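Local coordinates for protein carboxypeptidase 1 (PDB 5GIV) that probably removes amino acids one at a time from the C-terminus of peptides, with broad specificity, as a zinc-dependent M32 metallocarboxypeptidase, at residues V361-L372 with W410-Q420. Residues are numbered along the deposited sequence; the frame is centred on the assembly and turned at random.
Sequences VITRFELEREML and WYFGPIGGSFQ
Glu368 on helix 357-372 reaches into the loop 410-420, which leads from helix 381-393 into helix 420-439 of the M32 HExxH metallopeptidase fold, and its carboxylate gathers donors of the glycine-bearing bend Gly416-Gly417 and of Ser418. OE2 takes three good bonds. Trp410 NE1, 2.9 Å from Glu368 OE2, comes to the anti lone pair almost in the indole plane, with an N-H...O angle of 162°. Ser418 N meets the syn lone pair of Glu368 OE2 at 3.1 Å, and Ser418 OG gives its hydroxyl proton to the same oxygen nearly in line with the C-O bond. Gly416 N to OE2 and Gly417 N to OE1 are weak, poorly angled additions. The chain stays extended beyond CG (chi2 180°), which carries the carboxylate out to the loop; so many donors around a buried group would probably favour its charged form. An alanine here would probably leave Trp410 NE1 and the N and OG of Ser418 without their shared acceptor and let the loop shift.

Aromatic packing flanks the carboxylate. Arg364 lays CD over the centre of the Phe419 ring, 3.3 Å from the centroid, a CH-pi contact, while its guanidinium, steeply inclined to the ring, goes on to a salt bridge with Asp407. Met371 CE sits over one face of the Trp410 six-membered ring, 4.1 Å from its centroid, and also touches Ile415 CG2.

Close backbone packing completes the interface. Gly416 fits against Leu372, whose CD1 would clash with any CB there. The Val361-Phe419 end lies toward the zinc site, the side chain of Val361 being about 8 Å from that of the zinc ligand Glu296; here Val361 CG1 lies 3.2 Å from Phe419 O.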
loop_
_atom_site.group_PDB
_atom_site.type_symbol
_atom_site.label_atom_id
_atom_site.label_comp_id
_atom_site.label_asym_id
_atom_site.label_seq_id
_atom_site.Cartn_x
_atom_site.Cartn_y
_atom_site.Cartn_z
ATOM N N VAL A 361 -16.153 -19.888 -21.180
ATOM C CA VAL A 361 -15.930 -20.731 -20.009
ATOM C C VAL A 361 -16.024 -22.201 -20.390
ATOM O O VAL A 361 -15.191 -23.021 -19.985
ATOM C CB VAL A 361 -16.929 -20.369 -18.893
ATOM C CG1 VAL A 361 -16.837 -21.346 -17.739
ATOM C CG2 VAL A 361 -16.679 -18.953 -18.406
ATOM N N ILE A 362 -17.054 -22.556 -21.164
ATOM C CA ILE A 362 -17.217 -23.935 -21.616
ATOM C C ILE A 362 -15.995 -24.384 -22.401
ATOM O O ILE A 362 -15.482 -25.492 -22.209
ATOM C CB ILE A 362 -18.499 -24.082 -22.453
ATOM C CG1 ILE A 362 -19.728 -23.759 -21.601
ATOM C CG2 ILE A 362 -18.563 -25.478 -23.079
ATOM C CD1 ILE A 362 -21.018 -23.730 -22.378
ATOM N N THR A 363 -15.524 -23.543 -23.323
ATOM C CA THR A 363 -14.318 -23.881 -24.066
ATOM C C THR A 363 -13.180 -24.277 -23.129
ATOM O O THR A 363 -12.587 -25.349 -23.272
ATOM C CB THR A 363 -13.901 -22.699 -24.938
ATOM O OG1 THR A 363 -14.955 -22.411 -25.859
ATOM C CG2 THR A 363 -12.613 -23.020 -25.705
ATOM N N ARG A 364 -12.873 -23.416 -22.153
ATOM C CA ARG A 364 -11.749 -23.672 -21.257
ATOM C C ARG A 364 -11.979 -24.915 -20.404
ATOM O O ARG A 364 -11.077 -25.748 -20.246
ATOM C CB ARG A 364 -11.514 -22.455 -20.369
ATOM C CG ARG A 364 -10.990 -21.251 -21.110
ATOM C CD ARG A 364 -11.474 -19.940 -20.498
ATOM N NE ARG A 364 -10.801 -18.796 -21.109
ATOM C CZ ARG A 364 -11.070 -18.334 -22.330
ATOM N NH1 ARG A 364 -11.993 -18.925 -23.083
ATOM N NH2 ARG A 364 -10.395 -17.294 -22.806
ATOM N N PHE A 365 -13.187 -25.063 -19.850
ATOM C CA PHE A 365 -13.478 -26.208 -18.995
ATOM C C PHE A 365 -13.262 -27.518 -19.744
ATOM O O PHE A 365 -12.645 -28.453 -19.218
ATOM C CB PHE A 365 -14.909 -26.096 -18.475
ATOM C CG PHE A 365 -15.338 -27.225 -17.580
ATOM C CD1 PHE A 365 -15.039 -27.208 -16.237
ATOM C CD2 PHE A 365 -16.074 -28.286 -18.082
ATOM C CE1 PHE A 365 -15.452 -28.231 -15.409
ATOM C CE2 PHE A 365 -16.495 -29.316 -17.254
ATOM C CZ PHE A 365 -16.184 -29.290 -15.921
ATOM N N GLU A 366 -13.758 -27.603 -20.981
ATOM C CA GLU A 366 -13.642 -28.846 -21.734
ATOM C C GLU A 366 -12.193 -29.154 -22.097
ATOM O O GLU A 366 -11.804 -30.328 -22.136
ATOM C CB GLU A 366 -14.532 -28.783 -22.976
ATOM C CG GLU A 366 -16.022 -28.912 -22.638
ATOM C CD GLU A 366 -16.944 -28.792 -23.841
ATOM O OE1 GLU A 366 -16.456 -28.496 -24.961
ATOM O OE2 GLU A 366 -18.172 -28.972 -23.663
ATOM N N LEU A 367 -11.371 -28.122 -22.325
ATOM C CA LEU A 367 -9.947 -28.352 -22.546
ATOM C C LEU A 367 -9.275 -28.834 -21.269
ATOM O O LEU A 367 -8.363 -29.669 -21.316
ATOM C CB LEU A 367 -9.277 -27.073 -23.062
ATOM C CG LEU A 367 -9.685 -26.586 -24.459
ATOM C CD1 LEU A 367 -9.244 -25.146 -24.690
ATOM C CD2 LEU A 367 -9.107 -27.495 -25.547
ATOM N N GLU A 368 -9.697 -28.298 -20.119
ATOM C CA GLU A 368 -9.208 -28.810 -18.843
ATOM C C GLU A 368 -9.588 -30.274 -18.666
ATOM O O GLU A 368 -8.767 -31.093 -18.228
ATOM C CB GLU A 368 -9.770 -27.983 -17.691
ATOM C CG GLU A 368 -9.222 -26.582 -17.544
ATOM C CD GLU A 368 -9.855 -25.855 -16.362
ATOM O OE1 GLU A 368 -10.969 -26.249 -15.946
ATOM O OE2 GLU A 368 -9.236 -24.902 -15.845
ATOM N N ARG A 369 -10.835 -30.622 -18.995
ATOM C CA ARG A 369 -11.274 -32.006 -18.870
ATOM C C ARG A 369 -10.398 -32.928 -19.705
ATOM O O ARG A 369 -9.931 -33.963 -19.218
ATOM C CB ARG A 369 -12.739 -32.140 -19.281
ATOM C CG ARG A 369 -13.334 -33.497 -18.945
ATOM C CD ARG A 369 -14.569 -33.822 -19.770
ATOM N NE ARG A 369 -15.733 -33.002 -19.426
ATOM C CZ ARG A 369 -16.403 -33.089 -18.277
ATOM N NH1 ARG A 369 -16.016 -33.948 -17.335
ATOM N NH2 ARG A 369 -17.465 -32.311 -18.063
ATOM N N GLU A 370 -10.158 -32.561 -20.968
ATOM C CA GLU A 370 -9.326 -33.389 -21.838
ATOM C C GLU A 370 -7.896 -33.484 -21.327
ATOM O O GLU A 370 -7.288 -34.562 -21.367
ATOM C CB GLU A 370 -9.333 -32.848 -23.268
ATOM C CG GLU A 370 -10.677 -32.947 -23.981
ATOM C CD GLU A 370 -11.236 -34.368 -23.969
ATOM O OE1 GLU A 370 -12.383 -34.561 -23.498
ATOM O OE2 GLU A 370 -10.524 -35.298 -24.427
ATOM N N MET A 371 -7.345 -32.380 -20.820
ATOM C CA MET A 371 -5.965 -32.427 -20.341
ATOM C C MET A 371 -5.860 -33.243 -19.062
ATOM O O MET A 371 -4.924 -34.030 -18.895
ATOM C CB MET A 371 -5.413 -31.019 -20.124
ATOM C CG MET A 371 -5.047 -30.279 -21.405
ATOM S SD MET A 371 -4.262 -28.675 -21.093
ATOM C CE MET A 371 -5.676 -27.638 -20.741
ATOM N N LEU A 372 -6.804 -33.071 -18.140
ATOM C CA LEU A 372 -6.720 -33.832 -16.901
ATOM C C LEU A 372 -6.888 -35.327 -17.153
ATOM O O LEU A 372 -6.245 -36.140 -16.483
ATOM C CB LEU A 372 -7.758 -33.320 -15.894
ATOM C CG LEU A 372 -7.433 -31.991 -15.201
ATOM C CD1 LEU A 372 -8.554 -31.580 -14.278
ATOM C CD2 LEU A 372 -6.146 -32.109 -14.417
ATOM N N TRP A 410 -4.072 -20.707 -16.213
ATOM C CA TRP A 410 -3.239 -21.905 -16.311
ATOM C C TRP A 410 -1.744 -21.613 -16.203
ATOM O O TRP A 410 -0.949 -22.557 -16.106
ATOM C CB TRP A 410 -3.508 -22.629 -17.631
ATOM C CG TRP A 410 -4.926 -23.077 -17.807
ATOM C CD1 TRP A 410 -5.849 -23.297 -16.821
ATOM C CD2 TRP A 410 -5.590 -23.354 -19.046
ATOM N NE1 TRP A 410 -7.042 -23.694 -17.373
ATOM C CE2 TRP A 410 -6.909 -23.739 -18.737
ATOM C CE3 TRP A 410 -5.195 -23.319 -20.388
ATOM C CZ2 TRP A 410 -7.839 -24.081 -19.720
ATOM C CZ3 TRP A 410 -6.116 -23.662 -21.359
ATOM C CH2 TRP A 410 -7.421 -24.039 -21.020
ATOM N N TYR A 411 -1.335 -20.346 -16.199
ATOM C CA TYR A 411 0.078 -20.013 -16.110
ATOM C C TYR A 411 0.489 -19.505 -14.737
ATOM O O TYR A 411 1.693 -19.435 -14.458
ATOM C CB TYR A 411 0.439 -18.964 -17.170
ATOM C CG TYR A 411 0.038 -19.390 -18.555
ATOM C CD1 TYR A 411 0.855 -20.224 -19.309
ATOM C CD2 TYR A 411 -1.173 -18.989 -19.097
ATOM C CE1 TYR A 411 0.483 -20.625 -20.566
ATOM C CE2 TYR A 411 -1.552 -19.392 -20.350
ATOM C CZ TYR A 411 -0.725 -20.207 -21.079
ATOM O OH TYR A 411 -1.105 -20.611 -22.334
ATOM N N PHE A 412 -0.471 -19.139 -13.886
ATOM C CA PHE A 412 -0.198 -18.675 -12.533
ATOM C C PHE A 412 -0.912 -19.534 -11.497
ATOM O O PHE A 412 -1.093 -19.106 -10.356
ATOM C CB PHE A 412 -0.607 -17.211 -12.388
ATOM C CG PHE A 412 0.027 -16.518 -11.219
ATOM C CD1 PHE A 412 1.172 -17.033 -10.623
ATOM C CD2 PHE A 412 -0.518 -15.347 -10.713
ATOM C CE1 PHE A 412 1.762 -16.391 -9.542
ATOM C CE2 PHE A 412 0.065 -14.697 -9.633
ATOM C CZ PHE A 412 1.204 -15.221 -9.046
ATOM N N GLY A 413 -1.343 -20.728 -11.879
ATOM C CA GLY A 413 -2.052 -21.604 -10.988
ATOM C C GLY A 413 -2.298 -22.957 -11.621
ATOM O O GLY A 413 -1.803 -23.260 -12.711
ATOM N N PRO A 414 -3.089 -23.792 -10.957
ATOM C CA PRO A 414 -3.325 -25.140 -11.468
ATOM C C PRO A 414 -4.163 -25.108 -12.732
ATOM O O PRO A 414 -4.852 -24.132 -13.035
ATOM C CB PRO A 414 -4.084 -25.834 -10.327
ATOM C CG PRO A 414 -3.939 -24.937 -9.134
ATOM C CD PRO A 414 -3.807 -23.550 -9.698
ATOM N N ILE A 415 -4.093 -26.210 -13.468
ATOM C CA ILE A 415 -4.949 -26.459 -14.618
ATOM C C ILE A 415 -6.110 -27.322 -14.152
ATOM O O ILE A 415 -5.898 -28.431 -13.644
ATOM C CB ILE A 415 -4.183 -27.148 -15.756
ATOM C CG1 ILE A 415 -3.104 -26.223 -16.310
ATOM C CG2 ILE A 415 -5.141 -27.570 -16.852
ATOM C CD1 ILE A 415 -2.136 -26.929 -17.241
ATOM N N GLY A 416 -7.331 -26.809 -14.292
ATOM C CA GLY A 416 -8.506 -27.563 -13.915
ATOM C C GLY A 416 -9.406 -26.819 -12.961
ATOM O O GLY A 416 -8.966 -26.411 -11.884
ATOM N N GLY A 417 -10.681 -26.684 -13.316
ATOM C CA GLY A 417 -11.620 -25.988 -12.456
ATOM C C GLY A 417 -11.389 -24.503 -12.321
ATOM O O GLY A 417 -11.855 -23.904 -11.357
ATOM N N SER A 418 -10.711 -23.883 -13.288
ATOM C CA SER A 418 -10.314 -22.483 -13.186
ATOM C C SER A 418 -11.414 -21.508 -13.568
ATOM O O SER A 418 -11.330 -20.335 -13.192
ATOM C CB SER A 418 -9.114 -22.201 -14.094
ATOM O OG SER A 418 -8.116 -23.182 -13.930
ATOM N N PHE A 419 -12.424 -21.952 -14.314
ATOM C CA PHE A 419 -13.339 -21.029 -14.974
ATOM C C PHE A 419 -14.821 -21.259 -14.710
ATOM O O PHE A 419 -15.600 -20.323 -14.930
ATOM C CB PHE A 419 -13.114 -21.058 -16.495
ATOM C CG PHE A 419 -11.781 -20.502 -16.929
ATOM C CD1 PHE A 419 -11.610 -19.128 -17.106
ATOM C CD2 PHE A 419 -10.702 -21.342 -17.159
ATOM C CE1 PHE A 419 -10.391 -18.607 -17.494
ATOM C CE2 PHE A 419 -9.473 -20.827 -17.565
ATOM C CZ PHE A 419 -9.319 -19.453 -17.723
ATOM N N GLN A 420 -15.258 -22.454 -14.291
ATOM C CA GLN A 420 -16.704 -22.664 -14.208
ATOM C C GLN A 420 -17.355 -21.740 -13.184
ATOM O O GLN A 420 -18.544 -21.441 -13.309
ATOM C CB GLN A 420 -17.050 -24.136 -13.929
ATOM C CG GLN A 420 -16.766 -24.609 -12.547
ATOM C CD GLN A 420 -15.307 -24.832 -12.345
ATOM O OE1 GLN A 420 -14.554 -24.982 -13.311
ATOM N NE2 GLN A 420 -14.882 -24.830 -11.093
#